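Local coordinates for CBS domain-containing protein CBSX2, chloroplastic (Arabidopsis thaliana, PDB 3SL7) that is a chloroplast protein built from a pair of CBS domains that probably acts as a redox regulator by modulating the thioredoxin system, at residues His17-Lys20 / Pro21-Val25; Pro41-Asp44 / Asp45-Leu49. All blocks are in the same frame, centred on the assembly; numbering follows the deposited sequence.

Interaction 1: His17-Lys20 / Pro21-Val25; sequences HVVK and PSTSV
Val19 meets Thr23 where the chain turns, its CB lying 3.5 Å from Thr23 OG1 while its CG1 branch comes within 3.9 Å of Thr23 CG2. The two short side chains cross at about a right angle; Val19 is buried, and Val100 of helix 100-103 packs on both. Lys20, next along, supplies the polar half of the contact with its backbone. Lys20 N donates to Thr23 OG1 over 2.8 Å in a nearly straight bond (N-H...O 166°). Lys20 O accepts from Thr23 N at 2.9 Å, the donor standing well above the carbonyl plane. Beyond CG the Lys20 chain runs out extended, away from the turn, and carries NZ to a salt bridge with Asp45. The bond from Thr23 N to Lys20 O closes a type I beta turn running from Lys20 through Pro21 and Ser22 to Thr23. The turn belongs to the first CBS domain, in the loop that leads from strand 11-12 into helix 25-35; Ser24, directly after it, is the N-cap of that helix, its OG bonding to Asp27 N. Thr23 can serve both sides because OG1 lies anti to the carbonyl carbon (chi1 -60°), which turns the oxygen back to Lys20 and sends CG2 to Val19. A valine here would probably leave Lys20 N without its acceptor on this side of the turn.

Interaction 2: Pro41-Asp44 / Asp45-Leu49; sequences PVID and DNWTL
One face of the Trp47 indole is met by Ile43, whose CD1 methyl sits 3.5 Å from the centroid of the five-membered ring, only 8° off its normal: a CH-pi contact squarely over the face. Ile43 CD1 is also 3.6 Å from Trp47 CE2, on the bond shared by the two rings. Ile43 CG1 lies between the backbone N and the carbonyl carbon (chi1 55°), which directs the branch ending in CD1 to the indole. Arg13 adds a cation-pi contact to the same ring system, and Leu141 of strand 141-146 packs against both side chains. The second flat group, the Asp44 carboxylate, is approached through OD1 from both faces of its plane. Asn46 N donates to Asp44 OD1 at 2.9 Å from one face, and Thr48 N to the same Asp44 OD1 at 3.1 Å from the other, so a single oxygen holds two amides of the loop. The whole is a beta hairpin of the first CBS domain, linking antiparallel strands 39-43 and 49-54, and Ile43 and Leu49 form a non-hydrogen-bonded pair at its end. Trp47 N donates to Asp44 O, closing a type I turn from Asp44 to Trp47, and Asp44 N donates to Thr48 O at 2.9 Å, in the carbonyl plane. Trp47 itself takes a left-handed backbone conformation (phi 71°) that brings the chain back toward the first strand. Asp44 OD2 accepts from a water that also lies 2.5 Å from Thr48 OG1. Down the hairpin, Leu49 reaches back with CD2, 4.0 Å from Pro41 CB.

The centres of interactions 1 and 2 are about 9 Å apart, and the two are joined by both backbone and charge. Val19 O lies 2.9 Å from Ile43 N, a probable hydrogen bond that lays the 17-20 segment beside strand 39-43. Lys20 NZ forms a 2.7 Å salt bridge with Asp45 OD1, tying the residue that opens the turn of interaction 1 to one inside the turn of interaction 2. Pro21 CD also packs 3.2 Å from Ile43 O. Both contacts lie in the first CBS domain, while Leu141, against Ile43 and Trp47, connects interaction 2 to the second. An acetate ion, probably from crystallisation, lies about 6 Å from the Pro41 side chain.

Interaction 1: His17-Lys20 / Pro21-Val25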
# COMPACT_ATOMS: atom_id res chain seq x y z
N HIS A 17 3.68 2.16 -11.94
CA HIS A 17 3.00 1.01 -12.50
C HIS A 17 1.77 1.53 -13.20
O HIS A 17 0.86 2.07 -12.56
CB HIS A 17 2.66 0.03 -11.38
CG HIS A 17 3.78 -0.15 -10.40
ND1 HIS A 17 4.98 -0.74 -10.75
CD2 HIS A 17 3.89 0.20 -9.10
CE1 HIS A 17 5.78 -0.75 -9.70
NE2 HIS A 17 5.14 -0.19 -8.69
N VAL A 18 1.75 1.40 -14.52
CA VAL A 18 0.69 2.01 -15.31
C VAL A 18 -0.12 0.95 -16.02
O VAL A 18 0.37 -0.15 -16.26
CB VAL A 18 1.26 2.96 -16.38
CG1 VAL A 18 2.05 4.11 -15.73
CG2 VAL A 18 2.13 2.20 -17.36
N VAL A 19 -1.37 1.29 -16.32
CA VAL A 19 -2.19 0.49 -17.23
C VAL A 19 -2.78 1.44 -18.26
O VAL A 19 -2.62 2.66 -18.17
CB VAL A 19 -3.32 -0.25 -16.49
CG1 VAL A 19 -2.73 -1.31 -15.56
CG2 VAL A 19 -4.16 0.75 -15.70
N LYS A 20 -3.48 0.88 -19.25
CA LYS A 20 -4.16 1.68 -20.25
C LYS A 20 -5.66 1.44 -20.15
O LYS A 20 -6.08 0.51 -19.50
CB LYS A 20 -3.64 1.33 -21.63
CG LYS A 20 -2.14 1.42 -21.75
CD LYS A 20 -1.70 1.19 -23.19
CE LYS A 20 -0.20 1.30 -23.33
NZ LYS A 20 0.22 1.02 -24.73
N PRO A 21 -6.46 2.30 -20.79
CA PRO A 21 -7.91 2.10 -20.73
C PRO A 21 -8.29 0.74 -21.31
O PRO A 21 -9.31 0.17 -20.94
CB PRO A 21 -8.45 3.23 -21.60
CG PRO A 21 -7.38 4.33 -21.46
CD PRO A 21 -6.10 3.56 -21.47
N SER A 22 -7.45 0.21 -22.19
CA SER A 22 -7.73 -1.07 -22.83
C SER A 22 -7.23 -2.27 -22.02
O SER A 22 -7.50 -3.42 -22.36
CB SER A 22 -7.10 -1.10 -24.23
OG SER A 22 -5.68 -1.04 -24.15
N THR A 23 -6.50 -2.01 -20.95
CA THR A 23 -6.00 -3.09 -20.11
C THR A 23 -7.19 -3.83 -19.52
O THR A 23 -8.13 -3.21 -19.04
CB THR A 23 -5.14 -2.53 -18.97
OG1 THR A 23 -4.03 -1.83 -19.54
CG2 THR A 23 -4.62 -3.65 -18.11
N SER A 24 -7.15 -5.16 -19.55
CA SER A 24 -8.25 -5.92 -18.99
C SER A 24 -8.25 -5.74 -17.49
O SER A 24 -7.21 -5.49 -16.89
CB SER A 24 -8.15 -7.40 -19.35
OG SER A 24 -7.09 -8.01 -18.66
N VAL A 25 -9.42 -5.84 -16.88
CA VAL A 25 -9.54 -5.69 -15.43
C VAL A 25 -8.65 -6.70 -14.72
O VAL A 25 -8.00 -6.37 -13.73
CB VAL A 25 -11.01 -5.81 -14.98
CG1 VAL A 25 -11.10 -6.12 -13.49
CG2 VAL A 25 -11.74 -4.52 -15.30

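Interaction 2: Pro41-Asp44 / Asp45-Leu49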
# COMPACT_ATOMS: atom_id res chain seq x y z
N PRO A 41 -2.05 4.71 -12.13
CA PRO A 41 -2.34 5.73 -13.13
C PRO A 41 -2.65 5.04 -14.44
O PRO A 41 -2.09 3.99 -14.75
CB PRO A 41 -1.02 6.51 -13.24
CG PRO A 41 0.02 5.59 -12.73
CD PRO A 41 -0.64 4.71 -11.71
N VAL A 42 -3.57 5.61 -15.21
CA VAL A 42 -3.89 5.09 -16.52
C VAL A 42 -3.35 6.04 -17.57
O VAL A 42 -3.63 7.24 -17.53
CB VAL A 42 -5.41 4.94 -16.69
CG1 VAL A 42 -5.73 4.13 -17.96
CG2 VAL A 42 -6.02 4.24 -15.44
N ILE A 43 -2.56 5.52 -18.51
CA ILE A 43 -2.02 6.31 -19.60
C ILE A 43 -2.54 5.79 -20.93
O ILE A 43 -3.11 4.70 -20.99
CB ILE A 43 -0.48 6.22 -19.63
CG1 ILE A 43 -0.05 4.75 -19.71
CG2 ILE A 43 0.11 6.88 -18.40
CD1 ILE A 43 1.39 4.56 -20.13
N ASP A 44 -2.35 6.57 -21.99
CA ASP A 44 -2.59 6.06 -23.33
C ASP A 44 -1.26 5.61 -23.91
O ASP A 44 -0.23 5.63 -23.24
CB ASP A 44 -3.29 7.06 -24.23
CG ASP A 44 -2.45 8.29 -24.55
OD1 ASP A 44 -1.22 8.28 -24.27
OD2 ASP A 44 -3.01 9.26 -25.10
N ASP A 45 -1.29 5.21 -25.18
CA ASP A 45 -0.12 4.66 -25.84
C ASP A 45 1.10 5.60 -25.83
O ASP A 45 2.24 5.15 -25.95
CB ASP A 45 -0.48 4.22 -27.27
CG ASP A 45 -1.45 3.04 -27.30
OD1 ASP A 45 -1.53 2.30 -26.30
OD2 ASP A 45 -2.12 2.84 -28.34
N ASN A 46 0.86 6.90 -25.68
CA ASN A 46 1.94 7.89 -25.70
C ASN A 46 2.31 8.42 -24.32
O ASN A 46 2.97 9.44 -24.19
CB ASN A 46 1.59 9.06 -26.63
CG ASN A 46 1.23 8.61 -28.03
OD1 ASN A 46 0.17 8.96 -28.54
ND2 ASN A 46 2.11 7.84 -28.65
N TRP A 47 1.86 7.72 -23.28
CA TRP A 47 2.17 8.09 -21.90
C TRP A 47 1.45 9.34 -21.43
O TRP A 47 1.76 9.87 -20.37
CB TRP A 47 3.69 8.20 -21.68
CG TRP A 47 4.22 6.88 -21.28
CD1 TRP A 47 4.48 5.82 -22.09
CD2 TRP A 47 4.49 6.46 -19.95
NE1 TRP A 47 4.92 4.76 -21.34
CE2 TRP A 47 4.94 5.12 -20.02
CE3 TRP A 47 4.42 7.07 -18.70
CZ2 TRP A 47 5.31 4.39 -18.89
CZ3 TRP A 47 4.78 6.35 -17.58
CH2 TRP A 47 5.22 5.02 -17.68
N THR A 48 0.47 9.79 -22.20
CA THR A 48 -0.42 10.83 -21.72
C THR A 48 -1.26 10.27 -20.59
O THR A 48 -1.85 9.18 -20.71
CB THR A 48 -1.35 11.34 -22.83
OG1 THR A 48 -0.54 11.80 -23.92
CG2 THR A 48 -2.21 12.49 -22.32
N LEU A 49 -1.29 10.98 -19.47
CA LEU A 49 -2.08 10.56 -18.31
C LEU A 49 -3.55 10.77 -18.67
O LEU A 49 -3.96 11.88 -19.00
CB LEU A 49 -1.69 11.40 -17.10
CG LEU A 49 -2.17 11.07 -15.68
CD1 LEU A 49 -3.50 11.69 -15.42
CD2 LEU A 49 -2.21 9.57 -15.44
O HOH W 1 -1.27 10.99 -26.22